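Local atomic coordinates of peptidase, M20/M25/M40 family (Staphylococcus aureus, PDB entry 4EWT), a protein that probably hydrolyses the amide bond of N-acylated amino acids or related substrates at a centre that holds two manganese ions. Residues F188-Q193 / R276-L281; G233-G238 / A268-E273; R225-F230 / D264-T269. All coordinates share one frame; numbering follows the deposited sequence.

All three contacts rest on helix 264-285, taken at successive levels: its start in contact 3, the overlapping part after it in contact 2 and a later turn in contact 1. Contacts 1 and 2 lie in the core, where the helix covers one antiparallel sheet, and they meet where Phe188 CZ touches Ile237 CD1 at 3.5 Å. Contact 3 is partly buried and joins the helix to the loop that follows helix 208-226. It shares Ala268 and Thr269 with contact 2. Branched aliphatic groups do the work in contact 2, contact 1 admits one serine hydroxyl, and contact 3 pairs leucine with threonine methyls beside arginines that reach neighbouring subunits.

Contact 1. Residues F188-Q193 / R276-L281; sequences FKLKVQ and RLSKGL. With PE7 (1-deoxy-1-thio-heptaethylene glycol), chain L.
Leu190 and Ser278 meet where the strand 188-193 packs against the helix 276-281. From its backbone Leu190 points at the helix. CB is still too far away to touch it, and CG, anti to the backbone N (chi1 171°), carries the fork forward. CD1 finishes the approach and stops 3.4 Å from Ser278 OG, while the CB of the serine stands farther back, 4.4 Å from the same methyl. The other branch, CD2, turns along the strand and packs on Val192, 3.9 Å from Val192 CG2. A small residue suits position 278, because the helix can then settle close to the sheet without pushing the leucine aside.

This is the layered core of the ferredoxin-like domain known in M20 peptidases, in which two helices cover one face of a four-stranded antiparallel sheet. Strand 179-193 is an inner strand there, bonded to strands 248-261 and 288-295, and Phe215 of helix 208-226 touches both Leu190 and Leu281.

One turn farther along the helix, Leu281 sends CD2 toward the branches of Val192 and comes within 4.3 Å of CG1, a looser apolar contact. Beta-branched valine suits the extended strand, and the longer leucine spans the gap from the helix.

Arg276 belongs to the outer side of the helix. Its chain bends at chi3 (-59°), and PE7 C20 lies over one face of the guanidinium, 3.3 Å above the plane and offset toward the rim. The nearest nitrogen, Arg276 NH2, is 3.5 Å from PE7 C20 and also forms a salt bridge with Glu273.

Contact 2. Residues G233-G238 / A268-E273; sequences GVVTIG and ATIEKE
Helix-on-sheet packing in the ferredoxin-like domain of this M20 family protein brings strand 233-242 against helix 264-285. The short segments 233-238 and 268-273 run in broadly the same direction, 35° apart, with their axes 9.8 Å from each other at closest approach. Between them the contact depends on Ile270, which points at the strand and divides its two branches between two residues. Its CG2, anti to the backbone N, meets Val235 CG2 tip to tip at 3.7 Å. Both residues are beta-branched, so each offers a methyl close to its backbone, which suits a short bridge across a buried layer. Val235 is covered as well by Leu219, Val222 and Val223 of helix 208-226 and thus packs against both helices, while Val259 and Tyr293 from other strands of the sheet touch Ile270. The second branch of the isoleucine is extended (chi2 173°), which carries its last carbon away from the valine, back toward the beginning of the strand. There Gly233 has no side chain to stand in the way, and Ile270 CD1 rests over the bare backbone, 4.0 Å from Gly233 CA.

Contact 3. Residues R225-F230 / D264-T269; sequences RRLSPF and DATKAT. With PE7 (1-deoxy-1-thio-heptaethylene glycol), chain L.
Leu227 reaches from just after helix 208-226 to the first two turns of helix 264-285 and lays its forked end against two threonine methyls, with CD2 the branch that touches both. Leu227 CD2 is 3.7 Å from Thr269 CG2, the two side chains sliding past each other in opposite directions. The same CD2 lies 4.0 Å from Thr266 CG2, and here the side chains cross at about a right angle. Arg226 O lies 4.0 Å from Thr269 CG2. In both threonines CG2 stands anti to the backbone N, which turns the methyls to the leucine. Threonine suits this partly buried place, because one branch packs as a hydrocarbon while the other can bond to polar neighbours.

In the second shell, Thr266 OG1 is hydrogen-bonded to Glu231 OE1 and to the hydroxyl of Thr263. The other oxygen of Glu231, OE2, accepts the backbone N of Ser228, so one carboxylate ties the loop to the helix on which Leu227 rests. Ser228 OG in turn accepts from Phe230 N at 3.1 Å, an ST turn that shapes the chain just after the leucine.

The far end of the Arg226 side chain leads away from the helix. PE7 C18 lies 3.7 Å above one face of its guanidinium, offset toward the rim, and NH1 is hydrogen-bonded to Asn206 OD1 of a neighbouring subunit. Arg225 forms a salt bridge with Asp207 of the same neighbouring subunit. The whole is the joint between the first helix and second strand of a ferredoxin-like domain, packed on the start of its second helix and facing neighbouring subunits.

Contact 1. Residues F188-Q193 / R276-L281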
loop_
_atom_site.group_PDB
_atom_site.type_symbol
_atom_site.label_atom_id
_atom_site.label_comp_id
_atom_site.label_asym_id
_atom_site.label_seq_id
_atom_site.Cartn_x
_atom_site.Cartn_y
_atom_site.Cartn_z
ATOM N N PHE A 188 -6.276 -11.122 -17.732
ATOM C CA PHE A 188 -6.749 -9.753 -17.857
ATOM C C PHE A 188 -5.661 -8.771 -18.268
ATOM O O PHE A 188 -4.476 -8.957 -17.963
ATOM C CB PHE A 188 -7.461 -9.286 -16.569
ATOM C CG PHE A 188 -6.572 -9.251 -15.345
ATOM C CD1 PHE A 188 -6.003 -8.061 -14.926
ATOM C CD2 PHE A 188 -6.354 -10.408 -14.597
ATOM C CE1 PHE A 188 -5.187 -8.015 -13.770
ATOM C CE2 PHE A 188 -5.544 -10.391 -13.430
ATOM C CZ PHE A 188 -4.962 -9.204 -13.022
ATOM N N LYS A 189 -6.090 -7.733 -18.978
ATOM C CA LYS A 189 -5.244 -6.588 -19.270
ATOM C C LYS A 189 -5.938 -5.388 -18.674
ATOM O O LYS A 189 -7.154 -5.246 -18.800
ATOM C CB LYS A 189 -5.084 -6.391 -20.782
ATOM C CG LYS A 189 -4.422 -7.570 -21.476
ATOM C CD LYS A 189 -4.329 -7.356 -22.978
ATOM C CE LYS A 189 -3.569 -8.508 -23.653
ATOM N NZ LYS A 189 -4.063 -8.742 -25.047
ATOM N N LEU A 190 -5.178 -4.540 -17.998
ATOM C CA LEU A 190 -5.750 -3.329 -17.444
ATOM C C LEU A 190 -4.944 -2.141 -17.915
ATOM O O LEU A 190 -3.719 -2.081 -17.719
ATOM C CB LEU A 190 -5.782 -3.382 -15.913
ATOM C CG LEU A 190 -6.153 -2.093 -15.164
ATOM C CD1 LEU A 190 -7.623 -1.652 -15.391
ATOM C CD2 LEU A 190 -5.873 -2.289 -13.695
ATOM N N LYS A 191 -5.627 -1.204 -18.552
ATOM C CA LYS A 191 -4.981 0.024 -18.920
ATOM C C LYS A 191 -5.386 1.065 -17.895
ATOM O O LYS A 191 -6.559 1.226 -17.616
ATOM C CB LYS A 191 -5.350 0.454 -20.343
ATOM C CG LYS A 191 -4.793 1.829 -20.699
ATOM C CD LYS A 191 -4.829 2.110 -22.194
ATOM C CE LYS A 191 -6.225 2.412 -22.662
ATOM N NZ LYS A 191 -6.210 3.097 -24.009
ATOM N N VAL A 192 -4.394 1.724 -17.311
ATOM C CA VAL A 192 -4.618 2.785 -16.331
ATOM C C VAL A 192 -4.167 4.085 -16.994
ATOM O O VAL A 192 -2.965 4.292 -17.227
ATOM C CB VAL A 192 -3.840 2.546 -15.000
ATOM C CG1 VAL A 192 -4.119 3.662 -13.991
ATOM C CG2 VAL A 192 -4.205 1.168 -14.349
ATOM N N GLN A 193 -5.133 4.931 -17.338
ATOM C CA GLN A 193 -4.852 6.187 -18.002
ATOM C C GLN A 193 -4.986 7.340 -17.011
ATOM O O GLN A 193 -6.078 7.606 -16.504
ATOM C CB GLN A 193 -5.811 6.371 -19.195
ATOM C CG GLN A 193 -5.777 7.743 -19.888
ATOM C CD GLN A 193 -4.555 7.936 -20.752
ATOM O OE1 GLN A 193 -3.735 8.824 -20.493
ATOM N NE2 GLN A 193 -4.421 7.114 -21.796
ATOM N N ARG A 276 -14.035 -4.892 -9.080
ATOM C CA ARG A 276 -14.374 -3.878 -8.056
ATOM C C ARG A 276 -13.188 -2.958 -7.783
ATOM O O ARG A 276 -13.323 -1.732 -7.697
ATOM C CB ARG A 276 -14.799 -4.538 -6.727
ATOM C CG ARG A 276 -15.426 -3.539 -5.704
ATOM C CD ARG A 276 -15.282 -4.054 -4.252
ATOM N NE ARG A 276 -15.921 -5.349 -4.056
ATOM C CZ ARG A 276 -17.197 -5.524 -3.716
ATOM N NH1 ARG A 276 -18.011 -4.476 -3.495
ATOM N NH2 ARG A 276 -17.663 -6.762 -3.566
ATOM N N LEU A 277 -12.021 -3.557 -7.625
ATOM C CA LEU A 277 -10.797 -2.779 -7.458
ATOM C C LEU A 277 -10.488 -1.909 -8.648
ATOM O O LEU A 277 -10.026 -0.792 -8.489
ATOM C CB LEU A 277 -9.616 -3.681 -7.167
ATOM C CG LEU A 277 -9.726 -4.390 -5.826
ATOM C CD1 LEU A 277 -8.602 -5.426 -5.776
ATOM C CD2 LEU A 277 -9.635 -3.381 -4.668
ATOM N N SER A 278 -10.738 -2.424 -9.842
ATOM C CA SER A 278 -10.401 -1.711 -11.062
ATOM C C SER A 278 -11.298 -0.481 -11.280
ATOM O O SER A 278 -10.805 0.623 -11.568
ATOM C CB SER A 278 -10.469 -2.666 -12.259
ATOM O OG SER A 278 -10.379 -1.917 -13.457
ATOM N N LYS A 279 -12.611 -0.675 -11.147
ATOM C CA LYS A 279 -13.579 0.427 -11.168
ATOM C C LYS A 279 -13.328 1.474 -10.057
ATOM O O LYS A 279 -13.403 2.687 -10.298
ATOM C CB LYS A 279 -14.994 -0.127 -11.031
ATOM C CG LYS A 279 -16.075 0.915 -11.016
ATOM C CD LYS A 279 -16.402 1.459 -9.602
ATOM C CE LYS A 279 -17.792 2.116 -9.561
ATOM N NZ LYS A 279 -17.659 3.602 -9.679
ATOM N N GLY A 280 -13.095 0.988 -8.841
ATOM C CA GLY A 280 -12.860 1.844 -7.693
ATOM C C GLY A 280 -11.580 2.662 -7.824
ATOM O O GLY A 280 -11.494 3.775 -7.293
ATOM N N LEU A 281 -10.585 2.112 -8.521
ATOM C CA LEU A 281 -9.353 2.861 -8.781
ATOM C C LEU A 281 -9.624 4.167 -9.540
ATOM O O LEU A 281 -8.973 5.180 -9.290
ATOM C CB LEU A 281 -8.339 2.011 -9.546
ATOM C CG LEU A 281 -6.891 2.477 -9.388
ATOM C CD1 LEU A 281 -6.327 1.894 -8.080
ATOM C CD2 LEU A 281 -6.080 1.982 -10.574
HETATM S S1 PE7 L . -24.133 -12.063 8.557
HETATM C C2 PE7 L . -25.815 -11.401 8.865
HETATM C C3 PE7 L . -25.865 -9.876 8.808
HETATM O O4 PE7 L . -25.672 -9.430 7.450
HETATM C C5 PE7 L . -26.207 -8.113 7.287
HETATM C C6 PE7 L . -25.126 -7.209 6.729
HETATM O O7 PE7 L . -24.971 -7.617 5.368
HETATM C C8 PE7 L . -23.861 -6.915 4.795
HETATM C C9 PE7 L . -23.586 -7.356 3.367
HETATM O O10 PE7 L . -23.826 -8.737 3.226
HETATM C C11 PE7 L . -22.933 -9.281 2.262
HETATM C C12 PE7 L . -22.131 -10.449 2.794
HETATM O O13 PE7 L . -20.785 -10.235 2.343
HETATM C C14 PE7 L . -19.880 -11.242 2.782
HETATM C C15 PE7 L . -18.520 -10.565 2.748
HETATM O O16 PE7 L . -18.414 -9.921 1.495
HETATM C C17 PE7 L . -17.154 -9.273 1.368
HETATM C C18 PE7 L . -17.295 -8.304 0.218
HETATM O O19 PE7 L . -17.851 -7.128 0.799
HETATM C C20 PE7 L . -17.763 -6.054 -0.143
HETATM C C21 PE7 L . -19.005 -5.150 -0.090
HETATM O O22 PE7 L . -20.203 -5.916 0.099
#

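Contact 2. Residues G233-G238 / A268-E273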
loop_
_atom_site.group_PDB
_atom_site.type_symbol
_atom_site.label_atom_id
_atom_site.label_comp_id
_atom_site.label_asym_id
_atom_site.label_seq_id
_atom_site.Cartn_x
_atom_site.Cartn_y
_atom_site.Cartn_z
ATOM N N GLY A 233 -6.852 -19.938 -4.878
ATOM C CA GLY A 233 -6.875 -18.858 -5.853
ATOM C C GLY A 233 -5.506 -18.213 -5.991
ATOM O O GLY A 233 -4.716 -18.216 -5.036
ATOM N N VAL A 234 -5.221 -17.679 -7.182
ATOM C CA VAL A 234 -3.951 -17.003 -7.442
ATOM C C VAL A 234 -4.247 -15.803 -8.316
ATOM O O VAL A 234 -4.988 -15.922 -9.301
ATOM C CB VAL A 234 -2.926 -17.865 -8.247
ATOM C CG1 VAL A 234 -1.500 -17.243 -8.178
ATOM C CG2 VAL A 234 -2.890 -19.270 -7.776
ATOM N N VAL A 235 -3.671 -14.661 -7.951
ATOM C CA VAL A 235 -3.745 -13.462 -8.769
ATOM C C VAL A 235 -2.334 -12.951 -8.907
ATOM O O VAL A 235 -1.714 -12.493 -7.917
ATOM C CB VAL A 235 -4.700 -12.387 -8.158
ATOM C CG1 VAL A 235 -4.751 -11.163 -9.042
ATOM C CG2 VAL A 235 -6.119 -12.960 -7.993
ATOM N N THR A 236 -1.800 -13.096 -10.119
ATOM C CA THR A 236 -0.438 -12.649 -10.442
ATOM C C THR A 236 -0.458 -11.498 -11.455
ATOM O O THR A 236 -1.141 -11.590 -12.489
ATOM C CB THR A 236 0.418 -13.806 -10.994
ATOM O OG1 THR A 236 0.788 -14.670 -9.919
ATOM C CG2 THR A 236 1.713 -13.282 -11.636
ATOM N N ILE A 237 0.265 -10.413 -11.156
ATOM C CA ILE A 237 0.536 -9.382 -12.153
ATOM C C ILE A 237 1.907 -9.692 -12.709
ATOM O O ILE A 237 2.910 -9.419 -12.061
ATOM C CB ILE A 237 0.545 -7.936 -11.598
ATOM C CG1 ILE A 237 -0.805 -7.556 -10.991
ATOM C CG2 ILE A 237 0.905 -6.940 -12.714
ATOM C CD1 ILE A 237 -1.990 -7.665 -11.978
ATOM N N GLY A 238 1.941 -10.275 -13.908
ATOM C CA GLY A 238 3.185 -10.623 -14.552
ATOM C C GLY A 238 3.788 -9.519 -15.400
ATOM O O GLY A 238 4.969 -9.577 -15.749
ATOM N N ALA A 268 -15.134 -16.955 -10.201
ATOM C CA ALA A 268 -16.167 -15.929 -10.275
ATOM C C ALA A 268 -15.939 -14.843 -9.244
ATOM O O ALA A 268 -16.027 -13.666 -9.560
ATOM C CB ALA A 268 -17.611 -16.544 -10.138
ATOM N N THR A 269 -15.661 -15.245 -8.010
ATOM C CA THR A 269 -15.305 -14.296 -6.949
ATOM C C THR A 269 -14.087 -13.407 -7.301
ATOM O O THR A 269 -14.130 -12.188 -7.100
ATOM C CB THR A 269 -15.036 -15.034 -5.641
ATOM O OG1 THR A 269 -16.263 -15.603 -5.184
ATOM C CG2 THR A 269 -14.456 -14.094 -4.562
ATOM N N ILE A 270 -13.028 -14.015 -7.838
ATOM C CA ILE A 270 -11.811 -13.277 -8.204
ATOM C C ILE A 270 -12.101 -12.229 -9.284
ATOM O O ILE A 270 -11.633 -11.098 -9.226
ATOM C CB ILE A 270 -10.659 -14.231 -8.670
ATOM C CG1 ILE A 270 -10.119 -15.033 -7.485
ATOM C CG2 ILE A 270 -9.504 -13.437 -9.290
ATOM C CD1 ILE A 270 -9.085 -16.136 -7.862
ATOM N N GLU A 271 -12.897 -12.619 -10.259
ATOM C CA GLU A 271 -13.229 -11.733 -11.341
ATOM C C GLU A 271 -14.064 -10.554 -10.821
ATOM O O GLU A 271 -13.853 -9.417 -11.233
ATOM C CB GLU A 271 -14.001 -12.487 -12.425
ATOM C CG GLU A 271 -14.445 -11.574 -13.540
ATOM C CD GLU A 271 -15.137 -12.303 -14.677
ATOM O OE1 GLU A 271 -15.214 -13.556 -14.669
ATOM O OE2 GLU A 271 -15.585 -11.598 -15.595
ATOM N N LYS A 272 -15.011 -10.852 -9.933
ATOM C CA LYS A 272 -15.842 -9.826 -9.316
ATOM C C LYS A 272 -15.007 -8.840 -8.501
ATOM O O LYS A 272 -15.202 -7.630 -8.592
ATOM C CB LYS A 272 -16.935 -10.473 -8.451
ATOM C CG LYS A 272 -17.732 -9.485 -7.573
ATOM C CD LYS A 272 -18.808 -10.215 -6.757
ATOM C CE LYS A 272 -19.357 -9.296 -5.666
ATOM N NZ LYS A 272 -20.508 -9.907 -4.922
ATOM N N GLU A 273 -14.077 -9.369 -7.706
ATOM C CA GLU A 273 -13.250 -8.533 -6.838
ATOM C C GLU A 273 -12.179 -7.702 -7.565
ATOM O O GLU A 273 -11.866 -6.590 -7.139
ATOM C CB GLU A 273 -12.673 -9.368 -5.664
ATOM C CG GLU A 273 -13.787 -9.903 -4.714
ATOM C CD GLU A 273 -14.675 -8.788 -4.132
ATOM O OE1 GLU A 273 -14.173 -7.661 -3.970
ATOM O OE2 GLU A 273 -15.874 -9.025 -3.824
#

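Contact 3. Residues R225-F230 / D264-T269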
loop_
_atom_site.group_PDB
_atom_site.type_symbol
_atom_site.label_atom_id
_atom_site.label_comp_id
_atom_site.label_asym_id
_atom_site.label_seq_id
_atom_site.Cartn_x
_atom_site.Cartn_y
_atom_site.Cartn_z
ATOM N N ARG A 225 -8.033 -11.654 1.586
ATOM C CA ARG A 225 -9.224 -11.251 2.292
ATOM C C ARG A 225 -10.519 -11.799 1.667
ATOM O O ARG A 225 -11.351 -12.295 2.344
ATOM C CB ARG A 225 -9.269 -9.742 2.522
ATOM C CG ARG A 225 -8.195 -9.156 3.335
ATOM C CD ARG A 225 -8.447 -9.330 4.771
ATOM N NE ARG A 225 -8.029 -10.605 5.260
ATOM C CZ ARG A 225 -8.196 -11.055 6.484
ATOM N NH1 ARG A 225 -8.808 -10.364 7.384
ATOM N NH2 ARG A 225 -7.768 -12.217 6.792
ATOM N N ARG A 226 -10.621 -11.720 0.363
ATOM C CA ARG A 226 -11.887 -11.976 -0.343
ATOM C C ARG A 226 -12.177 -13.461 -0.578
ATOM O O ARG A 226 -13.333 -13.855 -0.777
ATOM C CB ARG A 226 -11.890 -11.234 -1.682
ATOM C CG ARG A 226 -11.836 -9.723 -1.531
ATOM C CD ARG A 226 -12.990 -9.228 -0.682
ATOM N NE ARG A 226 -13.193 -7.790 -0.831
ATOM C CZ ARG A 226 -13.624 -6.993 0.139
ATOM N NH1 ARG A 226 -13.859 -7.496 1.341
ATOM N NH2 ARG A 226 -13.797 -5.695 -0.092
ATOM N N LEU A 227 -11.129 -14.277 -0.583
ATOM C CA LEU A 227 -11.290 -15.714 -0.724
ATOM C C LEU A 227 -11.247 -16.367 0.642
ATOM O O LEU A 227 -10.549 -15.904 1.543
ATOM C CB LEU A 227 -10.188 -16.328 -1.603
ATOM C CG LEU A 227 -10.090 -15.873 -3.054
ATOM C CD1 LEU A 227 -8.953 -16.629 -3.749
ATOM C CD2 LEU A 227 -11.428 -16.083 -3.785
ATOM N N SER A 228 -12.016 -17.435 0.796
ATOM C CA SER A 228 -11.889 -18.273 1.964
ATOM C C SER A 228 -10.487 -18.876 2.030
ATOM O O SER A 228 -9.896 -19.214 1.006
ATOM C CB SER A 228 -12.898 -19.406 1.914
ATOM O OG SER A 228 -12.590 -20.353 2.912
ATOM N N PRO A 229 -9.962 -19.046 3.249
ATOM C CA PRO A 229 -8.686 -19.760 3.407
ATOM C C PRO A 229 -8.708 -21.177 2.819
ATOM O O PRO A 229 -7.655 -21.711 2.460
ATOM C CB PRO A 229 -8.482 -19.811 4.927
ATOM C CG PRO A 229 -9.726 -19.230 5.535
ATOM C CD PRO A 229 -10.420 -18.422 4.501
ATOM N N PHE A 230 -9.886 -21.782 2.736
ATOM C CA PHE A 230 -10.035 -23.111 2.138
ATOM C C PHE A 230 -10.257 -23.124 0.638
ATOM O O PHE A 230 -10.334 -24.184 0.023
ATOM C CB PHE A 230 -11.122 -23.914 2.872
ATOM C CG PHE A 230 -10.696 -24.345 4.234
ATOM C CD1 PHE A 230 -10.178 -25.613 4.434
ATOM C CD2 PHE A 230 -10.748 -23.450 5.306
ATOM C CE1 PHE A 230 -9.749 -26.011 5.718
ATOM C CE2 PHE A 230 -10.311 -23.818 6.572
ATOM C CZ PHE A 230 -9.813 -25.107 6.779
ATOM N N ASP A 264 -15.039 -23.106 -10.077
ATOM C CA ASP A 264 -15.714 -22.043 -10.814
ATOM C C ASP A 264 -16.174 -20.893 -9.917
ATOM O O ASP A 264 -16.100 -19.738 -10.318
ATOM C CB ASP A 264 -16.945 -22.589 -11.540
ATOM C CG ASP A 264 -16.602 -23.656 -12.552
ATOM O OD1 ASP A 264 -15.425 -23.724 -13.009
ATOM O OD2 ASP A 264 -17.527 -24.423 -12.892
ATOM N N ALA A 265 -16.678 -21.211 -8.722
ATOM C CA ALA A 265 -17.103 -20.168 -7.780
ATOM C C ALA A 265 -15.913 -19.266 -7.389
ATOM O O ALA A 265 -16.049 -18.044 -7.325
ATOM C CB ALA A 265 -17.753 -20.766 -6.561
ATOM N N THR A 266 -14.756 -19.875 -7.152
ATOM C CA THR A 266 -13.527 -19.131 -6.840
ATOM C C THR A 266 -13.114 -18.221 -8.008
ATOM O O THR A 266 -12.769 -17.060 -7.796
ATOM C CB THR A 266 -12.375 -20.080 -6.453
ATOM O OG1 THR A 266 -12.756 -20.805 -5.280
ATOM C CG2 THR A 266 -11.051 -19.284 -6.128
ATOM N N LYS A 267 -13.177 -18.734 -9.236
ATOM C CA LYS A 267 -12.896 -17.893 -10.402
ATOM C C LYS A 267 -13.856 -16.707 -10.493
ATOM O O LYS A 267 -13.430 -15.606 -10.823
ATOM C CB LYS A 267 -12.921 -18.696 -11.697
ATOM C CG LYS A 267 -11.615 -19.469 -11.962
ATOM C CD LYS A 267 -11.721 -20.360 -13.203
ATOM C CE LYS A 267 -11.664 -19.502 -14.461
ATOM N NZ LYS A 267 -12.054 -20.264 -15.672
ATOM N N ALA A 268 -15.134 -16.955 -10.201
ATOM C CA ALA A 268 -16.167 -15.929 -10.275
ATOM C C ALA A 268 -15.939 -14.843 -9.244
ATOM O O ALA A 268 -16.027 -13.666 -9.560
ATOM C CB ALA A 268 -17.611 -16.544 -10.138
ATOM N N THR A 269 -15.661 -15.245 -8.010
ATOM C CA THR A 269 -15.305 -14.296 -6.949
ATOM C C THR A 269 -14.087 -13.407 -7.301
ATOM O O THR A 269 -14.130 -12.188 -7.100
ATOM C CB THR A 269 -15.036 -15.034 -5.641
ATOM O OG1 THR A 269 -16.263 -15.603 -5.184
ATOM C CG2 THR A 269 -14.456 -14.094 -4.562
HETATM S S1 PE7 L . -24.133 -12.063 8.557
HETATM C C2 PE7 L . -25.815 -11.401 8.865
HETATM C C3 PE7 L . -25.865 -9.876 8.808
HETATM O O4 PE7 L . -25.672 -9.430 7.450
HETATM C C5 PE7 L . -26.207 -8.113 7.287
HETATM C C6 PE7 L . -25.126 -7.209 6.729
HETATM O O7 PE7 L . -24.971 -7.617 5.368
HETATM C C8 PE7 L . -23.861 -6.915 4.795
HETATM C C9 PE7 L . -23.586 -7.356 3.367
HETATM O O10 PE7 L . -23.826 -8.737 3.226
HETATM C C11 PE7 L . -22.933 -9.281 2.262
HETATM C C12 PE7 L . -22.131 -10.449 2.794
HETATM O O13 PE7 L . -20.785 -10.235 2.343
HETATM C C14 PE7 L . -19.880 -11.242 2.782
HETATM C C15 PE7 L . -18.520 -10.565 2.748
HETATM O O16 PE7 L . -18.414 -9.921 1.495
HETATM C C17 PE7 L . -17.154 -9.273 1.368
HETATM C C18 PE7 L . -17.295 -8.304 0.218
HETATM O O19 PE7 L . -17.851 -7.128 0.799
HETATM C C20 PE7 L . -17.763 -6.054 -0.143
HETATM C C21 PE7 L . -19.005 -5.150 -0.090
HETATM O O22 PE7 L . -20.203 -5.916 0.099
#